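Local structure of putative transcriptional regulator (Clostridium difficile, 3QI7) at residues 302-305 / 306-310; 93-97 / 98-102; 221-224 / 225-229; 166-170 / 171-175. The protein is of unknown function but has a periplasmic-binding-protein-like fold, consistent with binding a small ligand such as a sugar, and may be a lipoprotein. One frame throughout, in Å; residues are numbered along the deposited sequence. Where two conformers were deposited one is given.

Interaction 1 of 4, residues 302-305 / 306-310; sequences YPMP and MDAFL
At the N-terminal end of helix 306-324, P305 occupies the N-cap position and its carbonyl O collects two amide N-H groups from the first turn, in a protein of periplasmic-binding-protein-like fold. The bond from F309 N to P305 O is 2.9 Å long and nearly straight (165° at the hydrogen), with the donor in the carbonyl plane. A308 N is held less squarely at 3.1 Å from the same P305 O, with the donor lifted well above that plane. The proline ring lies beside this turn, its CD packing against CB of A308.

M304, a selenomethionine, reaches forward over the first turn. In the modelled conformer, one of two, its chain bends at chi3 (-52°), which brings CE to 4.0 Å from A308 CB, while SE lies beside the ring of F309 at a Met-aromatic distance of 5.3 Å from the centroid. The approach in this conformer is at the ring edge, 82° off the normal, and SE is nearest to CD1. F345 meets the same F309 ring with the two planes inclined, and L366 of strand 361-370 also touches it. Y279 from helix 279-292 covers M304, P305 and A308.

On another side of the turn, the selenomethionine M306 folds at chi2 and chi3 and offers a methylene to Y302: its CG approaches Y302 CE2 obliquely, at 3.9 Å.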
loop_
_atom_site.group_PDB
_atom_site.type_symbol
_atom_site.label_atom_id
_atom_site.label_comp_id
_atom_site.label_asym_id
_atom_site.label_seq_id
_atom_site.Cartn_x
_atom_site.Cartn_y
_atom_site.Cartn_z
ATOM N N TYR A 302 -1.105 -2.170 -9.667
ATOM C CA TYR A 302 -1.808 -0.902 -9.489
ATOM C C TYR A 302 -1.013 0.221 -10.175
ATOM O O TYR A 302 0.162 0.043 -10.499
ATOM C CB TYR A 302 -1.940 -0.549 -8.010
ATOM C CG TYR A 302 -2.626 -1.527 -7.091
ATOM C CD1 TYR A 302 -3.671 -2.350 -7.543
ATOM C CD2 TYR A 302 -2.286 -1.574 -5.742
ATOM C CE1 TYR A 302 -4.339 -3.202 -6.674
ATOM C CE2 TYR A 302 -2.925 -2.434 -4.851
ATOM C CZ TYR A 302 -3.957 -3.249 -5.315
ATOM O OH TYR A 302 -4.600 -4.101 -4.433
ATOM N N PRO A 303 -1.629 1.403 -10.392
ATOM C CA PRO A 303 -0.874 2.546 -10.892
ATOM C C PRO A 303 0.275 2.987 -9.974
ATOM O O PRO A 303 1.238 3.611 -10.442
ATOM C CB PRO A 303 -1.941 3.670 -10.945
ATOM C CG PRO A 303 -3.170 2.983 -11.109
ATOM C CD PRO A 303 -3.050 1.740 -10.279
HETATM N N MSE A 304 0.149 2.711 -8.677
HETATM C CA MSE A 304 1.194 3.045 -7.702
HETATM C C MSE A 304 1.116 2.118 -6.492
HETATM O O MSE A 304 0.072 1.535 -6.245
HETATM C CB MSE A 304 1.123 4.531 -7.268
HETATM C CG MSE A 304 -0.229 5.075 -6.845
HETATM SE SE MSE A 304 -0.307 7.053 -6.701
HETATM C CE MSE A 304 1.209 7.438 -5.562
ATOM N N PRO A 305 2.215 1.990 -5.733
ATOM C CA PRO A 305 2.122 1.110 -4.582
ATOM C C PRO A 305 1.247 1.702 -3.514
ATOM O O PRO A 305 1.166 2.906 -3.416
ATOM C CB PRO A 305 3.542 1.033 -4.054
ATOM C CG PRO A 305 4.404 1.939 -4.974
ATOM C CD PRO A 305 3.497 2.727 -5.802
HETATM N N MSE A 306 0.630 0.862 -2.721
HETATM C CA MSE A 306 -0.196 1.359 -1.618
HETATM C C MSE A 306 0.666 2.134 -0.555
HETATM O O MSE A 306 0.197 3.110 0.072
HETATM C CB MSE A 306 -0.934 0.186 -0.968
HETATM C CG MSE A 306 -2.152 -0.299 -1.732
HETATM SE SE MSE A 306 -3.519 1.145 -1.776
HETATM C CE MSE A 306 -4.039 1.236 -0.009
ATOM N N ASP A 307 1.914 1.707 -0.363
ATOM C CA ASP A 307 2.846 2.398 0.537
ATOM C C ASP A 307 3.099 3.852 0.136
ATOM O O ASP A 307 3.477 4.671 0.983
ATOM C CB ASP A 307 4.218 1.680 0.596
ATOM C CG ASP A 307 4.201 0.414 1.469
ATOM O OD1 ASP A 307 3.155 0.109 2.064
ATOM O OD2 ASP A 307 5.248 -0.270 1.552
ATOM N N ALA A 308 2.935 4.166 -1.143
ATOM C CA ALA A 308 2.990 5.550 -1.627
ATOM C C ALA A 308 1.621 6.241 -1.700
ATOM O O ALA A 308 1.472 7.402 -1.322
ATOM C CB ALA A 308 3.712 5.623 -3.001
ATOM N N PHE A 309 0.613 5.516 -2.161
ATOM C CA PHE A 309 -0.718 6.087 -2.281
ATOM C C PHE A 309 -1.352 6.536 -0.965
ATOM O O PHE A 309 -1.872 7.651 -0.903
ATOM C CB PHE A 309 -1.661 5.126 -3.051
ATOM C CG PHE A 309 -3.040 5.654 -3.204
ATOM C CD1 PHE A 309 -3.317 6.646 -4.131
ATOM C CD2 PHE A 309 -4.068 5.211 -2.351
ATOM C CE1 PHE A 309 -4.626 7.156 -4.268
ATOM C CE2 PHE A 309 -5.366 5.696 -2.474
ATOM C CZ PHE A 309 -5.643 6.694 -3.412
ATOM N N LEU A 310 -1.351 5.694 0.067
ATOM C CA LEU A 310 -2.073 6.033 1.292
ATOM C C LEU A 310 -1.542 7.335 1.911
ATOM O O LEU A 310 -2.331 8.250 2.189
ATOM C CB LEU A 310 -2.077 4.890 2.322
ATOM C CG LEU A 310 -2.917 3.672 1.923
ATOM C CD1 LEU A 310 -2.528 2.440 2.770
ATOM C CD2 LEU A 310 -4.452 3.991 1.977
#

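Interaction 2 of 4, residues 93-97 / 98-102; sequences VSTDQ and AGLLP
L100 folds back over V93 and T95 across the loop of a beta-alpha-beta unit, in which strand 88-94 leads into helix 101-110 and then strand 115-118. From CB, the L100 side chain turns to put CG anti to the carbonyl carbon (chi1 -59°), and CG then directs CD1 towards the strand end. CD1 does the touching: it lies 3.8 Å from CG2 of T95 and 3.9 Å from CG1 of V93, crossing both side chains obliquely. A75 and I79 of helix 72-80 also pack on L100, so that the leucine joins the strand end to a neighbouring helix.

T95 is divided between an apolar and a polar task. While its methyl meets L100, OG1, anti to the backbone N, is turned towards Q97 and accepts from Q97 N at 3.1 Å, closing an ST turn with a nearly straight bond (162°). The same hydroxyl is hydrogen-bonded to Q20 OE1, which Q97 NE2 also reaches, so Q20 OE1 is shared by the side chains of T95 and Q97.

G99 has a positive phi of 132°, with backbone angles at which a CB would collide with the carbonyl O of A98; its N-H is taken by D123 OD2. Between the two segments a water bridges the backbone, donating to Q97 O at 3.0 Å and accepting from L100 N at 3.0 Å.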
loop_
_atom_site.group_PDB
_atom_site.type_symbol
_atom_site.label_atom_id
_atom_site.label_comp_id
_atom_site.label_asym_id
_atom_site.label_seq_id
_atom_site.Cartn_x
_atom_site.Cartn_y
_atom_site.Cartn_z
ATOM N N VAL A 93 -0.083 9.751 10.187
ATOM C CA VAL A 93 0.849 8.708 10.599
ATOM C C VAL A 93 0.796 7.547 9.593
ATOM O O VAL A 93 -0.276 7.035 9.297
ATOM C CB VAL A 93 0.504 8.207 12.023
ATOM C CG1 VAL A 93 1.430 7.056 12.409
ATOM C CG2 VAL A 93 0.584 9.336 13.034
ATOM N N SER A 94 1.942 7.152 9.042
ATOM C CA SER A 94 2.011 6.049 8.113
ATOM C C SER A 94 3.003 4.946 8.565
ATOM O O SER A 94 4.203 5.104 8.417
ATOM C CB SER A 94 2.398 6.571 6.709
ATOM O OG SER A 94 2.244 5.562 5.706
ATOM N N THR A 95 2.480 3.841 9.105
ATOM C CA THR A 95 3.278 2.645 9.447
ATOM C C THR A 95 2.363 1.412 9.499
ATOM O O THR A 95 1.245 1.487 10.004
ATOM C CB THR A 95 4.024 2.784 10.848
ATOM O OG1 THR A 95 4.720 1.560 11.183
ATOM C CG2 THR A 95 3.038 3.095 11.988
ATOM N N ASP A 96 2.843 0.273 9.018
ATOM C CA ASP A 96 2.107 -0.999 9.149
ATOM C C ASP A 96 2.141 -1.559 10.587
ATOM O O ASP A 96 1.451 -2.531 10.889
ATOM C CB ASP A 96 2.716 -2.071 8.221
ATOM C CG ASP A 96 2.520 -1.777 6.744
ATOM O OD1 ASP A 96 1.425 -1.285 6.336
ATOM O OD2 ASP A 96 3.474 -2.092 5.983
ATOM N N GLN A 97 2.914 -0.941 11.478
ATOM C CA GLN A 97 3.086 -1.432 12.825
ATOM C C GLN A 97 2.106 -0.744 13.798
ATOM O O GLN A 97 1.617 0.365 13.543
ATOM C CB GLN A 97 4.531 -1.230 13.269
ATOM C CG GLN A 97 5.551 -1.908 12.340
ATOM C CD GLN A 97 6.952 -1.847 12.878
ATOM O OE1 GLN A 97 7.271 -2.462 13.910
ATOM N NE2 GLN A 97 7.808 -1.085 12.197
ATOM N N ALA A 98 1.860 -1.412 14.916
ATOM C CA ALA A 98 0.977 -0.924 15.975
ATOM C C ALA A 98 1.793 -0.304 17.085
ATOM O O ALA A 98 2.974 -0.595 17.228
ATOM C CB ALA A 98 0.121 -2.105 16.556
ATOM N N GLY A 99 1.138 0.538 17.889
ATOM C CA GLY A 99 1.745 1.088 19.078
ATOM C C GLY A 99 1.591 2.580 19.262
ATOM O O GLY A 99 1.759 3.073 20.384
ATOM N N LEU A 100 1.288 3.316 18.185
ATOM C CA LEU A 100 1.354 4.777 18.250
ATOM C C LEU A 100 0.010 5.417 18.616
ATOM O O LEU A 100 -0.069 6.632 18.863
ATOM C CB LEU A 100 1.895 5.350 16.933
ATOM C CG LEU A 100 3.297 4.849 16.543
ATOM C CD1 LEU A 100 3.629 5.252 15.087
ATOM C CD2 LEU A 100 4.388 5.348 17.530
ATOM N N LEU A 101 -1.038 4.613 18.703
ATOM C CA LEU A 101 -2.363 5.167 18.991
ATOM C C LEU A 101 -2.422 6.053 20.249
ATOM O O LEU A 101 -3.031 7.133 20.201
ATOM C CB LEU A 101 -3.426 4.058 19.039
ATOM C CG LEU A 101 -4.894 4.484 19.142
ATOM C CD1 LEU A 101 -5.283 5.485 18.060
ATOM C CD2 LEU A 101 -5.786 3.244 19.068
ATOM N N PRO A 102 -1.774 5.634 21.374
ATOM C CA PRO A 102 -1.835 6.521 22.553
ATOM C C PRO A 102 -1.320 7.922 22.273
ATOM O O PRO A 102 -1.836 8.891 22.850
ATOM C CB PRO A 102 -0.958 5.808 23.603
ATOM C CG PRO A 102 -1.018 4.347 23.200
ATOM C CD PRO A 102 -1.017 4.401 21.673
HETATM O O HOH W 1 0.864 2.606 15.321
#

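Interaction 3 of 4, residues 221-224 / 225-229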
loop_
_atom_site.group_PDB
_atom_site.type_symbol
_atom_site.label_atom_id
_atom_site.label_comp_id
_atom_site.label_asym_id
_atom_site.label_seq_id
_atom_site.Cartn_x
_atom_site.Cartn_y
_atom_site.Cartn_z
ATOM N N LYS A 221 2.704 -27.853 -16.278
ATOM C CA LYS A 221 2.485 -29.137 -16.959
ATOM C C LYS A 221 1.075 -29.675 -16.737
ATOM O O LYS A 221 0.461 -30.246 -17.649
ATOM C CB LYS A 221 3.509 -30.176 -16.500
ATOM C CG LYS A 221 4.876 -29.925 -17.080
ATOM C CD LYS A 221 5.885 -30.981 -16.636
ATOM C CE LYS A 221 7.320 -30.439 -16.688
ATOM N NZ LYS A 221 8.235 -31.430 -17.277
ATOM N N LYS A 222 0.554 -29.454 -15.543
ATOM C CA LYS A 222 -0.794 -29.914 -15.195
ATOM C C LYS A 222 -1.884 -29.130 -15.907
ATOM O O LYS A 222 -2.784 -29.713 -16.518
ATOM C CB LYS A 222 -1.026 -29.810 -13.695
ATOM C CG LYS A 222 -0.349 -30.872 -12.911
ATOM C CD LYS A 222 -0.387 -30.554 -11.438
ATOM C CE LYS A 222 -1.807 -30.198 -10.981
ATOM N NZ LYS A 222 -1.842 -29.570 -9.619
ATOM N N TYR A 223 -1.802 -27.804 -15.843
ATOM C CA TYR A 223 -2.844 -26.920 -16.370
ATOM C C TYR A 223 -2.559 -26.220 -17.689
ATOM O O TYR A 223 -3.471 -25.666 -18.297
ATOM C CB TYR A 223 -3.145 -25.855 -15.342
ATOM C CG TYR A 223 -3.676 -26.430 -14.054
ATOM C CD1 TYR A 223 -5.024 -26.778 -13.919
ATOM C CD2 TYR A 223 -2.848 -26.589 -12.957
ATOM C CE1 TYR A 223 -5.524 -27.271 -12.713
ATOM C CE2 TYR A 223 -3.326 -27.095 -11.776
ATOM C CZ TYR A 223 -4.656 -27.442 -11.651
ATOM O OH TYR A 223 -5.088 -27.943 -10.447
ATOM N N GLY A 224 -1.314 -26.219 -18.137
ATOM C CA GLY A 224 -0.948 -25.356 -19.255
ATOM C C GLY A 224 -0.604 -23.979 -18.693
ATOM O O GLY A 224 -0.720 -23.722 -17.475
ATOM N N LYS A 225 -0.182 -23.091 -19.576
ATOM C CA LYS A 225 0.394 -21.831 -19.157
ATOM C C LYS A 225 -0.625 -20.814 -18.647
ATOM O O LYS A 225 -0.224 -19.824 -18.018
ATOM C CB LYS A 225 1.231 -21.233 -20.297
ATOM C CG LYS A 225 0.395 -20.771 -21.461
ATOM C CD LYS A 225 1.246 -20.282 -22.633
ATOM C CE LYS A 225 0.340 -19.732 -23.747
ATOM N NZ LYS A 225 -0.815 -18.920 -23.248
ATOM N N ASP A 226 -1.925 -21.010 -18.916
ATOM C CA ASP A 226 -2.922 -20.019 -18.490
ATOM C C ASP A 226 -3.383 -20.270 -17.066
ATOM O O ASP A 226 -4.545 -20.633 -16.805
ATOM C CB ASP A 226 -4.118 -19.942 -19.431
ATOM C CG ASP A 226 -3.739 -19.473 -20.836
ATOM O OD1 ASP A 226 -2.731 -18.772 -21.004
ATOM O OD2 ASP A 226 -4.479 -19.812 -21.773
ATOM N N ILE A 227 -2.450 -20.045 -16.148
ATOM C CA ILE A 227 -2.721 -20.081 -14.710
ATOM C C ILE A 227 -2.159 -18.817 -14.110
ATOM O O ILE A 227 -1.215 -18.239 -14.654
ATOM C CB ILE A 227 -2.082 -21.332 -14.039
ATOM C CG1 ILE A 227 -0.534 -21.305 -14.117
ATOM C CG2 ILE A 227 -2.649 -22.603 -14.710
ATOM C CD1 ILE A 227 0.206 -22.596 -13.632
ATOM N N ASN A 228 -2.743 -18.382 -12.997
ATOM C CA ASN A 228 -2.180 -17.291 -12.203
ATOM C C ASN A 228 -1.338 -17.823 -11.064
ATOM O O ASN A 228 -1.778 -18.710 -10.315
ATOM C CB ASN A 228 -3.262 -16.383 -11.617
ATOM C CG ASN A 228 -2.679 -15.140 -10.954
ATOM O OD1 ASN A 228 -2.138 -14.298 -11.644
ATOM N ND2 ASN A 228 -2.721 -15.064 -9.614
ATOM N N VAL A 229 -0.137 -17.258 -10.896
ATOM C CA VAL A 229 0.728 -17.684 -9.802
ATOM C C VAL A 229 0.902 -16.503 -8.834
ATOM O O VAL A 229 1.167 -15.363 -9.237
ATOM C CB VAL A 229 2.086 -18.208 -10.317
ATOM C CG1 VAL A 229 3.061 -18.542 -9.128
ATOM C CG2 VAL A 229 1.900 -19.420 -11.240
HETATM O O HOH W 2 -3.744 -23.345 -19.657
#
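I227 lays its CG2 methyl against the CB of Y223, only 3.3 Å away, a tight approach for two saturated carbons. The two side chains cross at about a right angle, and the same methyl comes obliquely to the start of the tyrosine ring, 4.0 Å from CG. With CG1 of I227 set between the backbone N and the carbonyl carbon (chi1 64°), CG2 is left on the side of the helix end, where it also lies 3.6 Å from G224 O. Q219 and V220 of helix 203-223 also touch I227, and A158 touches Y223.

The contact spans the connection from helix 203-223 to strand 228-231, an alpha-to-beta link at the edge of the three-stranded parallel sheet. G224 is the first residue to leave helical geometry, and its positive phi (86°) suits a residue without a side chain. Two residues later D226 is the centre of an inverse gamma turn, whose I227 N to K225 O bond is weak. A water spans the bend, donating to Y223 O at 2.7 Å and accepting from D226 N at 3.1 Å.

Further out, K225 bends at chi4 so that NZ meets D226 OD1 at 3.0 Å, on the syn side of the carboxylate. R298 NH2 forms a second salt bridge to that oxygen. Two cationic partners on one carboxylate would probably stabilise its ionised form, while the buried isoleucine supplies the apolar part of the link.

Interaction 4 of 4, residues 166-170 / 171-175; sequences DDLKD and VNIAK
The I173 side chain crosses over one face of the D170 carboxylate at about a right angle, with CG1 3.7 Å from D170 CG. On the opposite face lies V171 N, 3.5 Å from D170 CG and making no hydrogen bond to the carboxylate. I173 N approaches D170 OD1 at 2.9 Å with a nearly straight N-H (169°), the donor coming from the anti side and tilted 23° out of the carboxylate plane. CB of N172 stands 3.4 Å from D170 OD1 as well. The carboxylate gets there because CG of D170 is anti to the backbone N (chi1 173°), which swings it forward beside the first turn and puts OD1 at I173 N.

This is an aspartate N-cap: D170 directly precedes helix 171-186, which follows the short 3-10 segment 167-169 after strand 159-164. The carbonyl of the same residue starts the regular pattern: D170 O accepts from A174 N at 3.0 Å. With its carboxylate and its carbonyl both engaged, D170 takes up two amides of the first turn, and the negative charge would probably interact favourably with the helix dipole.

Beyond the cap, I173 spreads over the 3-10 segment. Its CB, CG2 and CD1 each lie 3.6 Å from the carbonyl O of D167, whose own CB approaches I173 CD1. CD2 of L168 comes more loosely to I173 CG2. A174 rests its CB 3.6 Å from L168 O. A140 of helix 140-153 touches N172, and V232 touches D167.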
loop_
_atom_site.group_PDB
_atom_site.type_symbol
_atom_site.label_atom_id
_atom_site.label_comp_id
_atom_site.label_asym_id
_atom_site.label_seq_id
_atom_site.Cartn_x
_atom_site.Cartn_y
_atom_site.Cartn_z
ATOM N N ASP A 166 4.529 -20.888 8.480
ATOM C CA ASP A 166 4.803 -19.701 9.294
ATOM C C ASP A 166 4.152 -18.435 8.738
ATOM O O ASP A 166 3.590 -17.648 9.514
ATOM C CB ASP A 166 6.291 -19.454 9.474
ATOM C CG ASP A 166 6.958 -20.440 10.460
ATOM O OD1 ASP A 166 6.280 -21.211 11.156
ATOM O OD2 ASP A 166 8.182 -20.425 10.543
ATOM N N ASP A 167 4.233 -18.231 7.415
ATOM C CA ASP A 167 3.512 -17.116 6.757
ATOM C C ASP A 167 2.016 -17.118 7.080
ATOM O O ASP A 167 1.426 -16.059 7.289
ATOM C CB ASP A 167 3.643 -17.132 5.215
ATOM C CG ASP A 167 5.050 -16.860 4.717
ATOM O OD1 ASP A 167 5.788 -16.012 5.298
ATOM O OD2 ASP A 167 5.411 -17.478 3.686
ATOM N N LEU A 168 1.409 -18.299 7.080
ATOM C CA LEU A 168 -0.012 -18.435 7.395
ATOM C C LEU A 168 -0.408 -18.062 8.849
ATOM O O LEU A 168 -1.612 -18.007 9.149
ATOM C CB LEU A 168 -0.511 -19.846 7.039
ATOM C CG LEU A 168 -0.405 -20.284 5.559
ATOM C CD1 LEU A 168 -1.031 -21.654 5.359
ATOM C CD2 LEU A 168 -1.072 -19.292 4.626
ATOM N N LYS A 169 0.576 -17.826 9.735
ATOM C CA LYS A 169 0.333 -17.342 11.105
ATOM C C LYS A 169 -0.021 -15.864 11.096
ATOM O O LYS A 169 -0.651 -15.357 12.024
ATOM C CB LYS A 169 1.577 -17.523 11.995
ATOM C CG LYS A 169 2.072 -18.962 12.158
ATOM C CD LYS A 169 3.222 -19.070 13.194
ATOM C CE LYS A 169 4.409 -18.154 12.855
ATOM N NZ LYS A 169 5.663 -18.547 13.558
ATOM N N ASP A 170 0.425 -15.156 10.059
ATOM C CA ASP A 170 0.101 -13.732 9.908
ATOM C C ASP A 170 -1.384 -13.585 9.555
ATOM O O ASP A 170 -1.825 -14.137 8.550
ATOM C CB ASP A 170 0.984 -13.097 8.828
ATOM C CG ASP A 170 0.583 -11.668 8.497
ATOM O OD1 ASP A 170 -0.517 -11.460 7.948
ATOM O OD2 ASP A 170 1.372 -10.742 8.775
ATOM N N VAL A 171 -2.140 -12.834 10.362
ATOM C CA VAL A 171 -3.598 -12.847 10.272
ATOM C C VAL A 171 -4.114 -12.319 8.941
ATOM O O VAL A 171 -5.128 -12.797 8.449
ATOM C CB VAL A 171 -4.300 -12.086 11.455
ATOM C CG1 VAL A 171 -4.070 -12.836 12.766
ATOM C CG2 VAL A 171 -3.830 -10.633 11.540
ATOM N N ASN A 172 -3.402 -11.356 8.360
ATOM C CA ASN A 172 -3.774 -10.791 7.065
ATOM C C ASN A 172 -3.478 -11.733 5.890
ATOM O O ASN A 172 -4.291 -11.842 4.979
ATOM C CB ASN A 172 -3.061 -9.462 6.853
ATOM C CG ASN A 172 -3.532 -8.368 7.819
ATOM O OD1 ASN A 172 -4.718 -8.257 8.145
ATOM N ND2 ASN A 172 -2.595 -7.541 8.258
ATOM N N ILE A 173 -2.322 -12.404 5.910
ATOM C CA ILE A 173 -2.016 -13.436 4.929
ATOM C C ILE A 173 -3.099 -14.553 4.947
ATOM O O ILE A 173 -3.614 -14.974 3.895
ATOM C CB ILE A 173 -0.564 -14.002 5.153
ATOM C CG1 ILE A 173 0.482 -12.893 4.955
ATOM C CG2 ILE A 173 -0.254 -15.139 4.205
ATOM C CD1 ILE A 173 1.989 -13.372 4.976
ATOM N N ALA A 174 -3.437 -15.020 6.147
ATOM C CA ALA A 174 -4.449 -16.066 6.355
ATOM C C ALA A 174 -5.800 -15.639 5.806
ATOM O O ALA A 174 -6.433 -16.359 5.042
ATOM C CB ALA A 174 -4.568 -16.388 7.881
ATOM N N LYS A 175 -6.204 -14.434 6.181
ATOM C CA LYS A 175 -7.501 -13.874 5.828
ATOM C C LYS A 175 -7.616 -13.673 4.297
ATOM O O LYS A 175 -8.643 -13.978 3.701
ATOM C CB LYS A 175 -7.643 -12.543 6.577
ATOM C CG LYS A 175 -8.937 -11.817 6.476
ATOM C CD LYS A 175 -9.130 -10.954 7.736
#

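All four contacts lie at junctions where a helix begins or ends, and none touches another. Interactions 1 and 4 are both helix starts with N-cap residues, yet the first uses only a proline carbonyl while the second adds an aspartate carboxylate; their centres are about 22 Å apart. Interaction 1 is nearest the centre of the chain, about 5 Å from it, and its closest atoms come within about 5 Å of interaction 2. Interactions 2 and 3 sit on opposite sides of that centre, about 40 Å apart: one follows a strand of the larger sheet, the other leads into the three-stranded sheet, which strand 159-164 links to interaction 4.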